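Local coordinates for protein peptide methionine sulfoxide reductase MsrA (Corynebacterium diphtheriae, PDB 4D7L) that reduces the S epimer of methionine sulfoxide back to methionine and so probably repairs proteins damaged by oxidation, at residues 159-164 against 168-173; 127-132 against 174-179; 66-71 against 78-83; 114-119 against 205-210; 91-94 against 100-103. All blocks are in the same frame, centred on the assembly; numbering follows the deposited sequence. Where two conformers were deposited one is given.

How the interactions relate
Interactions 1, 3, 4 and 5 all reach one mixed six-stranded sheet, and interaction 2 lies among the helices beside it. Along the chain, interaction 3 closes first, then interaction 5. Interaction 4 spans the long return from 114-119 to 205-210, and interactions 2 and 1 fall within that span, 1 inside 2. Interactions 1 and 2 share helix 166-186, with centres about 10 Å apart, and a salt bridge from Arg172 to Asp129 links them. Interactions 4 and 5 are closest, with centres about 6 Å apart. Interactions 2 and 5 are about 25 Å apart between centres. Interactions 3 and 5 come near Cys72, the predicted active-site residue; interactions 1 and 2 lie away from it.

Interaction 1 (159-164 against 168-173); sequences IYTAGP and QQAQRA
Ile159 meets Ala173 at the start of the strand. Its CG1 branch lies anti to the carbonyl carbon (chi1 -59°) and carries CD1 out toward the helix. There CD1 rests 4.2 Å from Ala173 CB, the one apolar side-chain pair between the two segments. Two residues on, Thr161 points to the same side and makes the closest fit. Its CA is 5.9 Å from Ala170 CA, so strand and helix are drawn near each other here. The methyl does much of the touching. Thr161 CG2 lies 3.7 Å from Ala170 N and 4.0 Å from Gln169 CB, against the backbone at Ala170 and the CB of Gln169. The hydroxyl faces the alanine, with Thr161 OG1 3.7 Å from Ala170 CB. That is packing. The polar need of OG1 is met by a hydrogen bond to Ala166 O, near the start of the same helix. Gln169 touches through its CB, while its chain bends at CG and takes the amide away from the strand. The chain then turns at Gly163 and Pro164 to enter the helix. No hydrogen bond joins the two segments. The two short segments run nearly antiparallel, at 154°, with axes 8.1 Å apart at closest approach. Strand 195-198 follows, parallel to strand 158-161 and beside it in the sheet. The contact is therefore the first half of a beta-alpha-beta crossover.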
# COMPACT_ATOMS: atom_id res chain seq x y z
N ILE A 159 6.34 1.93 3.66
CA ILE A 159 6.33 0.63 4.33
C ILE A 159 5.96 0.88 5.79
O ILE A 159 6.70 1.56 6.51
CB ILE A 159 7.69 -0.08 4.27
CG1 ILE A 159 8.12 -0.32 2.81
CG2 ILE A 159 7.62 -1.43 5.01
CD1 ILE A 159 9.58 -0.76 2.68
N TYR A 160 4.82 0.35 6.22
CA TYR A 160 4.47 0.44 7.65
C TYR A 160 4.56 -0.94 8.27
O TYR A 160 4.07 -1.91 7.70
CB TYR A 160 3.07 1.04 7.86
CG TYR A 160 2.87 2.38 7.15
CD1 TYR A 160 3.81 3.40 7.27
CD2 TYR A 160 1.74 2.60 6.36
CE1 TYR A 160 3.63 4.64 6.60
CE2 TYR A 160 1.55 3.82 5.70
CZ TYR A 160 2.50 4.82 5.83
OH TYR A 160 2.32 6.00 5.17
N THR A 161 5.18 -1.04 9.44
CA THR A 161 5.42 -2.35 10.03
C THR A 161 4.50 -2.66 11.22
O THR A 161 3.87 -1.76 11.80
CB THR A 161 6.88 -2.48 10.46
OG1 THR A 161 7.20 -1.44 11.39
CG2 THR A 161 7.80 -2.37 9.25
N ALA A 162 4.39 -3.93 11.56
CA ALA A 162 3.46 -4.36 12.60
C ALA A 162 4.04 -5.49 13.44
O ALA A 162 5.06 -6.09 13.09
CB ALA A 162 2.13 -4.80 11.97
N GLY A 163 3.36 -5.82 14.53
CA GLY A 163 3.78 -6.94 15.36
C GLY A 163 4.70 -6.54 16.49
O GLY A 163 5.02 -5.36 16.66
N PRO A 164 5.11 -7.52 17.29
CA PRO A 164 5.91 -7.24 18.50
C PRO A 164 7.29 -6.67 18.20
O PRO A 164 7.90 -6.05 19.07
CB PRO A 164 6.03 -8.62 19.16
CG PRO A 164 5.67 -9.62 18.11
CD PRO A 164 4.74 -8.93 17.15
N GLN A 168 11.92 -2.81 15.16
CA GLN A 168 13.06 -3.51 14.60
C GLN A 168 12.85 -3.82 13.11
O GLN A 168 13.79 -3.70 12.30
CB GLN A 168 13.33 -4.83 15.35
CG GLN A 168 13.82 -4.65 16.78
CD GLN A 168 12.72 -4.18 17.75
OE1 GLN A 168 11.52 -4.18 17.42
NE2 GLN A 168 13.13 -3.77 18.95
N GLN A 169 11.63 -4.21 12.75
CA GLN A 169 11.32 -4.46 11.34
C GLN A 169 11.42 -3.16 10.53
O GLN A 169 11.88 -3.15 9.39
CB GLN A 169 9.94 -5.09 11.20
CG GLN A 169 9.82 -6.45 11.89
CD GLN A 169 10.40 -7.60 11.09
OE1 GLN A 169 11.62 -7.72 10.95
NE2 GLN A 169 9.53 -8.46 10.57
N ALA A 170 10.97 -2.04 11.11
CA ALA A 170 11.11 -0.75 10.41
C ALA A 170 12.59 -0.45 10.16
O ALA A 170 13.00 -0.04 9.07
CB ALA A 170 10.47 0.36 11.21
N GLN A 171 13.42 -0.68 11.17
CA GLN A 171 14.85 -0.45 10.99
C GLN A 171 15.41 -1.36 9.90
O GLN A 171 16.24 -0.98 9.08
CB GLN A 171 15.59 -0.67 12.32
CG GLN A 171 17.05 -0.25 12.26
CD GLN A 171 17.23 1.14 11.63
OE1 GLN A 171 16.44 2.07 11.87
NE2 GLN A 171 18.28 1.28 10.83
N ARG A 172 14.92 -2.59 9.89
CA ARG A 172 15.34 -3.54 8.89
C ARG A 172 14.94 -3.08 7.46
O ARG A 172 15.72 -3.19 6.52
CB ARG A 172 14.76 -4.89 9.27
CG ARG A 172 15.15 -6.02 8.44
CD ARG A 172 14.90 -7.30 9.23
NE ARG A 172 15.56 -8.38 8.54
CZ ARG A 172 16.67 -8.98 8.95
NH1 ARG A 172 17.24 -8.65 10.11
NH2 ARG A 172 17.20 -9.94 8.20
N ALA A 173 13.73 -2.56 7.31
CA ALA A 173 13.29 -2.05 6.02
C ALA A 173 14.15 -0.87 5.58
O ALA A 173 14.55 -0.75 4.42
CB ALA A 173 11.81 -1.68 6.07

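Interaction 2 (127-132 against 174-179); sequences TFDELV and REIVEH
Val132 and Ile176 carry the apolar part of this contact. Val132 CG1 is anti to the backbone N (chi1 171°), which sends it out toward the other helix. It lies 3.7 Å from Ile176 CG2, and the two side chains cross obliquely. The same methyl is 4.2 Å from Val177 CG2, so it sits against two neighbouring residues of helix 166-186.

The second kind of contact sets a methyl against a polar residue. Ile176 CD1 reaches across to 3.6 Å from Asp129 CA and 3.7 Å from Asp129 OD1, its side chain nearly at right angles to that of the aspartate. The carboxylate has its own partner, a salt bridge from OD1 to Arg172 NE.

No hydrogen bond crosses the contact; side-chain bonds cap the first helix. Thr127 and Glu130 form a capping box: Glu130 N gives to Thr127 OG1 at 3.0 Å, and Thr127 N gives to Glu130 OE1 at 3.0 Å. This closes the first turn of the helix.

The short helical segments cross at -39°, with axes 10.2 Å apart. The pair packs on the sheet: Val132 touches Ile66 of strand 64-69, and both Val132 and Val177 touch Ile159 of strand 158-161.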
# COMPACT_ATOMS: atom_id res chain seq x y z
N THR A 127 10.01 -14.15 3.29
CA THR A 127 10.46 -13.35 4.43
C THR A 127 10.07 -11.87 4.32
O THR A 127 9.76 -11.37 3.24
CB THR A 127 11.98 -13.42 4.62
OG1 THR A 127 12.63 -12.74 3.54
CG2 THR A 127 12.47 -14.88 4.67
N PHE A 128 10.08 -11.19 5.46
CA PHE A 128 9.96 -9.74 5.51
C PHE A 128 10.88 -9.06 4.50
O PHE A 128 10.46 -8.20 3.71
CB PHE A 128 10.28 -9.25 6.91
CG PHE A 128 10.16 -7.76 7.08
CD1 PHE A 128 8.94 -7.19 7.41
CD2 PHE A 128 11.27 -6.94 6.94
CE1 PHE A 128 8.82 -5.81 7.57
CE2 PHE A 128 11.17 -5.55 7.10
CZ PHE A 128 9.93 -4.98 7.41
N ASP A 129 12.15 -9.47 4.52
CA ASP A 129 13.18 -8.92 3.64
C ASP A 129 12.78 -9.08 2.17
O ASP A 129 12.89 -8.15 1.38
CB ASP A 129 14.52 -9.63 3.87
CG ASP A 129 15.10 -9.38 5.26
OD1 ASP A 129 14.58 -8.53 6.02
OD2 ASP A 129 16.06 -10.09 5.62
N GLU A 130 12.31 -10.28 1.80
CA GLU A 130 11.92 -10.55 0.42
C GLU A 130 10.75 -9.68 -0.03
O GLU A 130 10.69 -9.25 -1.19
CB GLU A 130 11.56 -12.03 0.25
CG GLU A 130 12.80 -12.92 0.33
CD GLU A 130 12.50 -14.41 0.18
OE1 GLU A 130 11.52 -14.91 0.77
OE2 GLU A 130 13.27 -15.09 -0.52
N LEU A 131 9.80 -9.43 0.87
CA LEU A 131 8.64 -8.63 0.52
C LEU A 131 9.03 -7.15 0.37
O LEU A 131 8.50 -6.45 -0.49
CB LEU A 131 7.52 -8.79 1.57
CG LEU A 131 6.88 -10.20 1.58
CD1 LEU A 131 5.93 -10.34 2.75
CD2 LEU A 131 6.11 -10.42 0.27
N VAL A 132 9.96 -6.68 1.20
CA VAL A 132 10.44 -5.30 1.02
C VAL A 132 11.12 -5.15 -0.33
O VAL A 132 10.89 -4.18 -1.07
CB VAL A 132 11.40 -4.86 2.17
CG1 VAL A 132 12.05 -3.51 1.84
CG2 VAL A 132 10.65 -4.77 3.51
N ARG A 174 14.46 0.02 6.53
CA ARG A 174 15.33 1.14 6.21
C ARG A 174 16.69 0.66 5.68
O ARG A 174 17.23 1.28 4.76
CB ARG A 174 15.53 2.04 7.43
CG ARG A 174 14.23 2.76 7.84
CD ARG A 174 14.44 3.68 9.06
NE ARG A 174 13.13 4.10 9.57
CZ ARG A 174 12.66 3.76 10.77
NH1 ARG A 174 13.41 3.02 11.58
NH2 ARG A 174 11.44 4.15 11.14
N GLU A 175 17.25 -0.39 6.28
CA GLU A 175 18.53 -0.91 5.79
C GLU A 175 18.43 -1.45 4.38
O GLU A 175 19.35 -1.32 3.58
CB GLU A 175 19.12 -2.01 6.69
CG GLU A 175 19.73 -1.48 7.95
CD GLU A 175 20.44 -2.55 8.78
OE1 GLU A 175 21.06 -3.48 8.20
OE2 GLU A 175 20.29 -2.47 10.02
N ILE A 176 17.35 -2.17 4.10
CA ILE A 176 17.17 -2.69 2.76
C ILE A 176 16.98 -1.51 1.83
O ILE A 176 17.66 -1.38 0.81
CB ILE A 176 15.98 -3.63 2.67
CG1 ILE A 176 16.26 -4.91 3.46
CG2 ILE A 176 15.68 -3.99 1.23
CD1 ILE A 176 15.05 -5.80 3.64
N VAL A 177 16.11 -0.59 2.22
CA VAL A 177 15.78 0.49 1.31
C VAL A 177 17.02 1.34 1.07
O VAL A 177 17.30 1.72 -0.06
CB VAL A 177 14.58 1.31 1.85
CG1 VAL A 177 14.38 2.56 1.04
CG2 VAL A 177 13.32 0.45 1.78
N GLU A 178 17.82 1.57 2.10
CA GLU A 178 19.02 2.37 1.95
C GLU A 178 20.08 1.73 1.06
O GLU A 178 20.91 2.43 0.47
CB GLU A 178 19.63 2.67 3.33
N HIS A 179 20.05 0.41 0.96
CA HIS A 179 20.96 -0.32 0.08
C HIS A 179 20.68 -0.05 -1.41
O HIS A 179 21.55 -0.25 -2.26
CB HIS A 179 20.85 -1.82 0.38
CG HIS A 179 22.10 -2.59 0.09
ND1 HIS A 179 23.26 -2.43 0.82
CD2 HIS A 179 22.37 -3.55 -0.83
CE1 HIS A 179 24.19 -3.25 0.36
NE2 HIS A 179 23.67 -3.94 -0.64

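Interaction 3 (66-71 against 78-83); sequences IYIGIG and KLFWET
The ring of Phe80 is the bump that fills the gap between strand and helix, and its outer end meets Ile68. Phe80 CE2 lies 3.8 Å from Ile68 CG2, and Phe80 CZ is 4.0 Å from the same methyl. The beta-carbon and CG1 of Ile68 stand just behind, so the rim of the ring settles against the branch point of the isoleucine. Ile68 CG2 is placed there by chi1 of -59°, which sets it anti to the backbone N. The two side chains cross at about a right angle, and the methyl approaches the ring obliquely.

A second bump, the CD1 end of Ile70, fits into the notch between Leu79 CD2 and Phe80 CE2. Ile70 CD1 reaches 4.2 Å to Leu79 CD2. It is also near the ring, 4.5 Å from Phe80 CE2. Leu79 turns the same methyl over one face of Phe80, with CD2 4.0 Å above the ring plane and offset toward the rim. The tips of Ile70, Leu79 and Phe80 thus form one apolar group. No hydrogen bond joins the segments, and the backbones stay well apart, with Ile68 CA 9.5 Å from Phe80 CA. The side chains alone bridge that distance. Val119 touches the ring from strand 114-121, and Ala135 of helix 128-137 touches Ile68.

At the helix end, Thr83 OG1 gives a hydrogen bond to Leu79 O, 2.8 Å long. In sequence, Cys72, the predicted active-site residue, falls between the two segments, just before helix 73-81. Strand 64-69, this helix and strand 86-94 make a split beta-alpha-beta unit, with strand 114-121 inserted between its two parallel strands.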
# COMPACT_ATOMS: atom_id res chain seq x y z
N ILE A 66 2.85 -7.04 6.79
CA ILE A 66 3.53 -5.81 6.38
C ILE A 66 2.58 -4.98 5.52
O ILE A 66 1.74 -5.51 4.79
CB ILE A 66 4.86 -6.12 5.63
CG1 ILE A 66 5.68 -4.84 5.36
CG2 ILE A 66 4.61 -6.96 4.34
CD1 ILE A 66 7.02 -5.14 4.62
N TYR A 67 2.68 -3.65 5.65
CA TYR A 67 1.81 -2.74 4.93
C TYR A 67 2.61 -2.00 3.86
O TYR A 67 3.60 -1.35 4.17
CB TYR A 67 1.16 -1.72 5.89
CG TYR A 67 0.28 -2.39 6.92
CD1 TYR A 67 0.82 -2.83 8.12
CD2 TYR A 67 -1.07 -2.62 6.67
CE1 TYR A 67 0.03 -3.46 9.08
CE2 TYR A 67 -1.87 -3.25 7.63
CZ TYR A 67 -1.31 -3.67 8.83
OH TYR A 67 -2.07 -4.29 9.77
N ILE A 68 2.17 -2.11 2.62
CA ILE A 68 2.98 -1.64 1.50
C ILE A 68 2.27 -0.59 0.68
O ILE A 68 1.12 -0.81 0.24
CB ILE A 68 3.34 -2.82 0.56
CG1 ILE A 68 4.12 -3.88 1.34
CG2 ILE A 68 4.14 -2.33 -0.67
CD1 ILE A 68 5.42 -3.38 1.87
N GLY A 69 2.94 0.53 0.44
CA GLY A 69 2.40 1.54 -0.46
C GLY A 69 3.31 1.75 -1.66
O GLY A 69 4.45 2.20 -1.50
N ILE A 70 2.83 1.41 -2.85
CA ILE A 70 3.67 1.60 -4.03
C ILE A 70 2.88 2.23 -5.16
O ILE A 70 3.23 2.08 -6.33
CB ILE A 70 4.29 0.26 -4.53
CG1 ILE A 70 3.18 -0.76 -4.81
CG2 ILE A 70 5.24 -0.30 -3.49
CD1 ILE A 70 3.67 -2.03 -5.54
N GLY A 71 1.82 2.95 -4.82
CA GLY A 71 0.99 3.58 -5.84
C GLY A 71 -0.38 2.92 -5.92
O GLY A 71 -0.86 2.40 -4.92
N LYS A 78 -2.73 -7.17 -6.44
CA LYS A 78 -2.60 -8.35 -7.31
C LYS A 78 -1.17 -8.89 -7.26
O LYS A 78 -0.95 -10.11 -7.17
CB LYS A 78 -3.03 -8.01 -8.74
CG LYS A 78 -2.97 -9.17 -9.78
CD LYS A 78 -3.60 -8.69 -11.10
CE LYS A 78 -3.41 -9.62 -12.30
NZ LYS A 78 -3.37 -11.06 -12.00
N LEU A 79 -0.20 -7.98 -7.32
CA LEU A 79 1.21 -8.35 -7.24
C LEU A 79 1.49 -9.19 -6.01
O LEU A 79 2.17 -10.23 -6.05
CB LEU A 79 2.08 -7.08 -7.20
CG LEU A 79 3.58 -7.34 -7.03
CD1 LEU A 79 4.16 -7.84 -8.36
CD2 LEU A 79 4.29 -6.10 -6.52
N PHE A 80 0.94 -8.75 -4.88
CA PHE A 80 1.23 -9.47 -3.65
C PHE A 80 0.38 -10.72 -3.43
O PHE A 80 0.92 -11.72 -2.94
CB PHE A 80 1.13 -8.51 -2.45
CG PHE A 80 2.32 -7.60 -2.36
CD1 PHE A 80 3.55 -8.11 -1.97
CD2 PHE A 80 2.23 -6.26 -2.73
CE1 PHE A 80 4.68 -7.30 -1.93
CE2 PHE A 80 3.36 -5.42 -2.67
CZ PHE A 80 4.59 -5.95 -2.28
N TRP A 81 -0.90 -10.74 -3.82
CA TRP A 81 -1.65 -11.98 -3.56
C TRP A 81 -1.13 -13.10 -4.46
O TRP A 81 -1.32 -14.27 -4.16
CB TRP A 81 -3.20 -11.84 -3.69
CG TRP A 81 -3.81 -11.83 -5.08
CD1 TRP A 81 -3.78 -12.84 -6.02
CD2 TRP A 81 -4.66 -10.81 -5.61
NE1 TRP A 81 -4.51 -12.45 -7.14
CE2 TRP A 81 -5.06 -11.22 -6.90
CE3 TRP A 81 -5.10 -9.57 -5.11
CZ2 TRP A 81 -5.88 -10.42 -7.72
CZ3 TRP A 81 -5.91 -8.77 -5.92
CH2 TRP A 81 -6.31 -9.21 -7.21
N GLU A 82 -0.47 -12.73 -5.55
CA GLU A 82 0.13 -13.74 -6.43
C GLU A 82 1.53 -14.17 -6.00
O GLU A 82 2.14 -15.03 -6.62
CB GLU A 82 0.16 -13.23 -7.87
CG GLU A 82 -1.28 -13.17 -8.45
CD GLU A 82 -1.35 -12.72 -9.90
OE1 GLU A 82 -0.33 -12.21 -10.44
OE2 GLU A 82 -2.45 -12.85 -10.49
N THR A 83 2.02 -13.60 -4.91
CA THR A 83 3.36 -13.96 -4.43
C THR A 83 3.35 -15.20 -3.55
O THR A 83 2.60 -15.24 -2.58
CB THR A 83 3.96 -12.81 -3.63
OG1 THR A 83 4.05 -11.66 -4.47
CG2 THR A 83 5.35 -13.19 -3.12

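Interaction 4 (114-119 against 205-210); sequences TEIVEV and GEYYMA
Two side chains, Tyr207 and Glu118, each have CG anti to the backbone N, with chi1 of 164° and 172°, and this extends them toward each other. Ile116 differs: its CG1 is anti to the carbonyl carbon, which leaves CG2 as the branch that meets the tyrosine. Ile116 CG2 lies 3.7 Å from Tyr207 CE1 and 3.9 Å from Tyr207 CD1. The methyl approaches the CD1-CE1 flank of the ring obliquely.

Glu118 meets the ring from the same side of its plane, but at the CZ and CE2 atoms. Its CB lies 3.7 Å from Tyr207 CZ and also 3.7 Å from Tyr207 OH. Beyond CG the glutamate stays extended, and Glu118 OE1 comes to 3.7 Å from Tyr207 CE2. The side chains cross at about a right angle, with the carboxylate and ring planes 53° apart. This is a polar atom against a ring carbon, not a hydrogen bond.

In the sheet, strand 86-94 lies between strand 114-121 and the end strand 208-209. Tyr207 therefore reaches over the middle strand to touch the one beyond. Ser90 of that middle strand joins the polar ends: its OG is hydrogen-bonded to both Tyr207 OH and Glu118 OE1. The second carboxylate oxygen, Glu118 OE2, forms a salt bridge with Arg58 NE. Both oxygens of this buried acid are thus satisfied, and the arginine would probably favour its ionised form. Tyr67 of the neighbouring strand 64-69 packs on the Tyr207 ring.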
# COMPACT_ATOMS: atom_id res chain seq x y z
N THR A 114 -1.97 7.19 2.55
CA THR A 114 -1.53 6.69 1.25
C THR A 114 -2.23 5.36 0.99
O THR A 114 -2.69 4.69 1.93
CB THR A 114 0.00 6.56 1.15
OG1 THR A 114 0.38 6.46 -0.23
CG2 THR A 114 0.51 5.33 1.92
N GLU A 115 -2.33 5.00 -0.28
CA GLU A 115 -2.97 3.76 -0.69
C GLU A 115 -2.07 2.59 -0.33
O GLU A 115 -0.93 2.52 -0.79
CB GLU A 115 -3.29 3.77 -2.19
CG GLU A 115 -4.40 4.76 -2.53
CD GLU A 115 -4.93 4.62 -3.96
OE1 GLU A 115 -4.48 3.71 -4.70
OE2 GLU A 115 -5.80 5.44 -4.33
N ILE A 116 -2.60 1.70 0.49
CA ILE A 116 -1.83 0.64 1.13
C ILE A 116 -2.39 -0.73 0.83
O ILE A 116 -3.61 -0.92 0.81
CB ILE A 116 -1.82 0.83 2.67
CG1 ILE A 116 -0.98 2.06 3.03
CG2 ILE A 116 -1.31 -0.44 3.41
CD1 ILE A 116 0.54 1.88 2.76
N VAL A 117 -1.48 -1.68 0.61
CA VAL A 117 -1.80 -3.10 0.59
C VAL A 117 -1.38 -3.72 1.91
O VAL A 117 -0.21 -3.63 2.30
CB VAL A 117 -1.09 -3.85 -0.54
CG1 VAL A 117 -1.50 -5.36 -0.54
CG2 VAL A 117 -1.38 -3.23 -1.89
N GLU A 118 -2.36 -4.30 2.61
CA GLU A 118 -2.10 -5.14 3.77
C GLU A 118 -1.64 -6.50 3.24
O GLU A 118 -2.38 -7.16 2.52
CB GLU A 118 -3.37 -5.29 4.61
CG GLU A 118 -3.23 -6.33 5.75
CD GLU A 118 -4.55 -6.64 6.44
OE1 GLU A 118 -5.63 -6.52 5.80
OE2 GLU A 118 -4.51 -7.03 7.62
N VAL A 119 -0.42 -6.90 3.57
CA VAL A 119 0.13 -8.16 3.11
C VAL A 119 0.36 -9.09 4.30
O VAL A 119 1.22 -8.84 5.15
CB VAL A 119 1.45 -7.96 2.37
CG1 VAL A 119 1.98 -9.29 1.83
CG2 VAL A 119 1.26 -6.97 1.24
N GLY A 205 -2.42 5.89 13.45
CA GLY A 205 -1.98 4.71 14.19
C GLY A 205 -2.62 3.39 13.77
O GLY A 205 -2.40 2.37 14.41
N GLU A 206 -3.37 3.40 12.67
CA GLU A 206 -4.18 2.23 12.26
C GLU A 206 -4.25 2.16 10.77
O GLU A 206 -4.04 3.16 10.08
CB GLU A 206 -5.64 2.30 12.77
CG GLU A 206 -5.82 2.42 14.25
CD GLU A 206 -7.29 2.53 14.62
OE1 GLU A 206 -8.13 1.95 13.90
OE2 GLU A 206 -7.60 3.20 15.62
N TYR A 207 -4.62 0.98 10.28
CA TYR A 207 -4.93 0.77 8.87
C TYR A 207 -6.43 0.64 8.71
O TYR A 207 -7.09 -0.01 9.52
CB TYR A 207 -4.21 -0.50 8.37
CG TYR A 207 -4.70 -1.09 7.07
CD1 TYR A 207 -4.30 -0.55 5.85
CD2 TYR A 207 -5.49 -2.26 7.06
CE1 TYR A 207 -4.71 -1.11 4.64
CE2 TYR A 207 -5.91 -2.83 5.83
CZ TYR A 207 -5.50 -2.26 4.65
OH TYR A 207 -5.89 -2.81 3.45
N TYR A 208 -6.98 1.25 7.65
CA TYR A 208 -8.42 1.24 7.41
C TYR A 208 -8.72 0.59 6.08
O TYR A 208 -8.20 1.03 5.06
CB TYR A 208 -8.97 2.69 7.41
CG TYR A 208 -8.67 3.43 8.68
CD1 TYR A 208 -9.39 3.14 9.86
CD2 TYR A 208 -7.68 4.42 8.73
CE1 TYR A 208 -9.13 3.82 11.05
CE2 TYR A 208 -7.42 5.10 9.92
CZ TYR A 208 -8.14 4.80 11.07
OH TYR A 208 -7.89 5.49 12.24
N MET A 209 -9.55 -0.45 6.08
CA MET A 209 -9.87 -1.12 4.83
C MET A 209 -10.72 -0.25 3.94
O MET A 209 -11.64 0.41 4.41
CB MET A 209 -10.62 -2.43 5.08
CG MET A 209 -9.84 -3.51 5.77
SD MET A 209 -10.83 -5.04 5.81
CE MET A 209 -10.68 -5.63 4.13
N ALA A 210 -10.44 -0.30 2.63
CA ALA A 210 -11.29 0.34 1.63
C ALA A 210 -12.60 -0.45 1.46
O ALA A 210 -12.69 -1.60 1.90
CB ALA A 210 -10.54 0.44 0.29

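Interaction 5 (91-94 against 100-103); sequences VGFA and NPTY. With CAC (cacodylate ion), chain D.
Phe93 and Tyr103 meet beside the active-site pocket, where the side chain of Tyr103 comes about 7 Å from that of Cys72, the predicted catalytic residue. The contact joins strand 86-94 of the central sheet to the loop that leads into helix 103-107. Phe93 is the residue of the strand that does the touching. Its CG lies anti to the carbonyl carbon (chi1 -43°), and the ring reaches out into the bend of the loop.

On one flank of the ring, Pro101 CG comes to 3.7 Å from Phe93 CD2, obliquely. The two side chains run past each other in opposite directions. Pro101 O also comes to 3.7 Å from Phe93 CE2. At the outer end, Phe93 CZ is 3.7 Å from Tyr103 CA and 4.0 Å from Tyr103 CD1. It meets the tyrosine ring at its edge, in the plane, with the side chains crossing near a right angle. Tyr103 CG is anti to the backbone N (chi1 177°), which runs the phenol past the outer end of Phe93. No hydrogen bond links the two segments.

Thr102 is the N-cap of the short helix, and Glu211 OE2 accepts from Tyr103 N. Tyr73 of helix 73-81 also touches Tyr103, and His214 meets its ring.

The phenol ends at a cacodylate ion, probably from the crystallisation liquor, which also bonds to Tyr155 OH. As Tyr103 comes close to Cys72, the ion may mark part of the substrate pocket. Tyr103 OH gives a hydrogen bond to cacodylate O1, 2.6 Å long, and O1 lies in the plane of the tyrosine ring, at its edge.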
# COMPACT_ATOMS: atom_id res chain seq x y z
N VAL A 91 -6.83 -4.08 0.60
CA VAL A 91 -6.42 -2.72 0.28
C VAL A 91 -7.15 -1.71 1.13
O VAL A 91 -8.27 -1.93 1.63
CB VAL A 91 -6.66 -2.37 -1.21
CG1 VAL A 91 -5.73 -3.22 -2.09
CG2 VAL A 91 -8.13 -2.57 -1.61
N GLY A 92 -6.49 -0.58 1.33
CA GLY A 92 -7.07 0.41 2.20
C GLY A 92 -6.09 1.55 2.37
O GLY A 92 -5.28 1.85 1.48
N PHE A 93 -6.16 2.16 3.55
CA PHE A 93 -5.56 3.48 3.78
C PHE A 93 -4.81 3.53 5.10
O PHE A 93 -5.32 3.08 6.13
CB PHE A 93 -6.66 4.55 3.78
CG PHE A 93 -7.68 4.36 2.68
CD1 PHE A 93 -7.31 4.52 1.35
CD2 PHE A 93 -8.99 4.01 2.97
CE1 PHE A 93 -8.24 4.33 0.32
CE2 PHE A 93 -9.93 3.82 1.95
CZ PHE A 93 -9.54 3.99 0.62
N ALA A 94 -3.61 4.08 5.06
CA ALA A 94 -2.83 4.27 6.28
C ALA A 94 -1.77 5.34 6.05
O ALA A 94 -1.45 5.67 4.91
CB ALA A 94 -2.18 2.95 6.74
N ASN A 100 -11.21 6.01 9.54
CA ASN A 100 -12.15 5.35 8.64
C ASN A 100 -12.61 6.18 7.45
O ASN A 100 -13.81 6.43 7.29
CB ASN A 100 -13.38 4.93 9.45
CG ASN A 100 -13.01 4.00 10.57
OD1 ASN A 100 -12.55 2.88 10.32
ND2 ASN A 100 -13.20 4.45 11.82
N PRO A 101 -11.66 6.61 6.61
CA PRO A 101 -12.04 7.39 5.42
C PRO A 101 -12.71 6.52 4.36
O PRO A 101 -12.39 5.34 4.26
CB PRO A 101 -10.69 7.90 4.91
CG PRO A 101 -9.71 6.78 5.27
CD PRO A 101 -10.21 6.32 6.65
N THR A 102 -13.65 7.09 3.61
CA THR A 102 -14.11 6.46 2.38
C THR A 102 -13.06 6.66 1.30
O THR A 102 -12.19 7.52 1.42
CB THR A 102 -15.42 7.05 1.88
OG1 THR A 102 -15.20 8.43 1.53
CG2 THR A 102 -16.51 6.97 2.95
N TYR A 103 -13.14 5.88 0.23
CA TYR A 103 -12.25 6.05 -0.89
C TYR A 103 -12.37 7.47 -1.46
O TYR A 103 -11.37 8.15 -1.76
CB TYR A 103 -12.56 5.01 -1.96
CG TYR A 103 -11.73 5.14 -3.21
CD1 TYR A 103 -10.35 4.90 -3.18
CD2 TYR A 103 -12.32 5.45 -4.44
CE1 TYR A 103 -9.57 4.99 -4.35
CE2 TYR A 103 -11.55 5.54 -5.59
CZ TYR A 103 -10.18 5.31 -5.54
OH TYR A 103 -9.43 5.39 -6.69
AS CAC D . -6.66 4.12 -7.82
O1 CAC D . -6.82 5.44 -6.70
O2 CAC D . -5.09 4.17 -8.56
C1 CAC D . -8.05 4.27 -9.20
C2 CAC D . -6.88 2.42 -6.86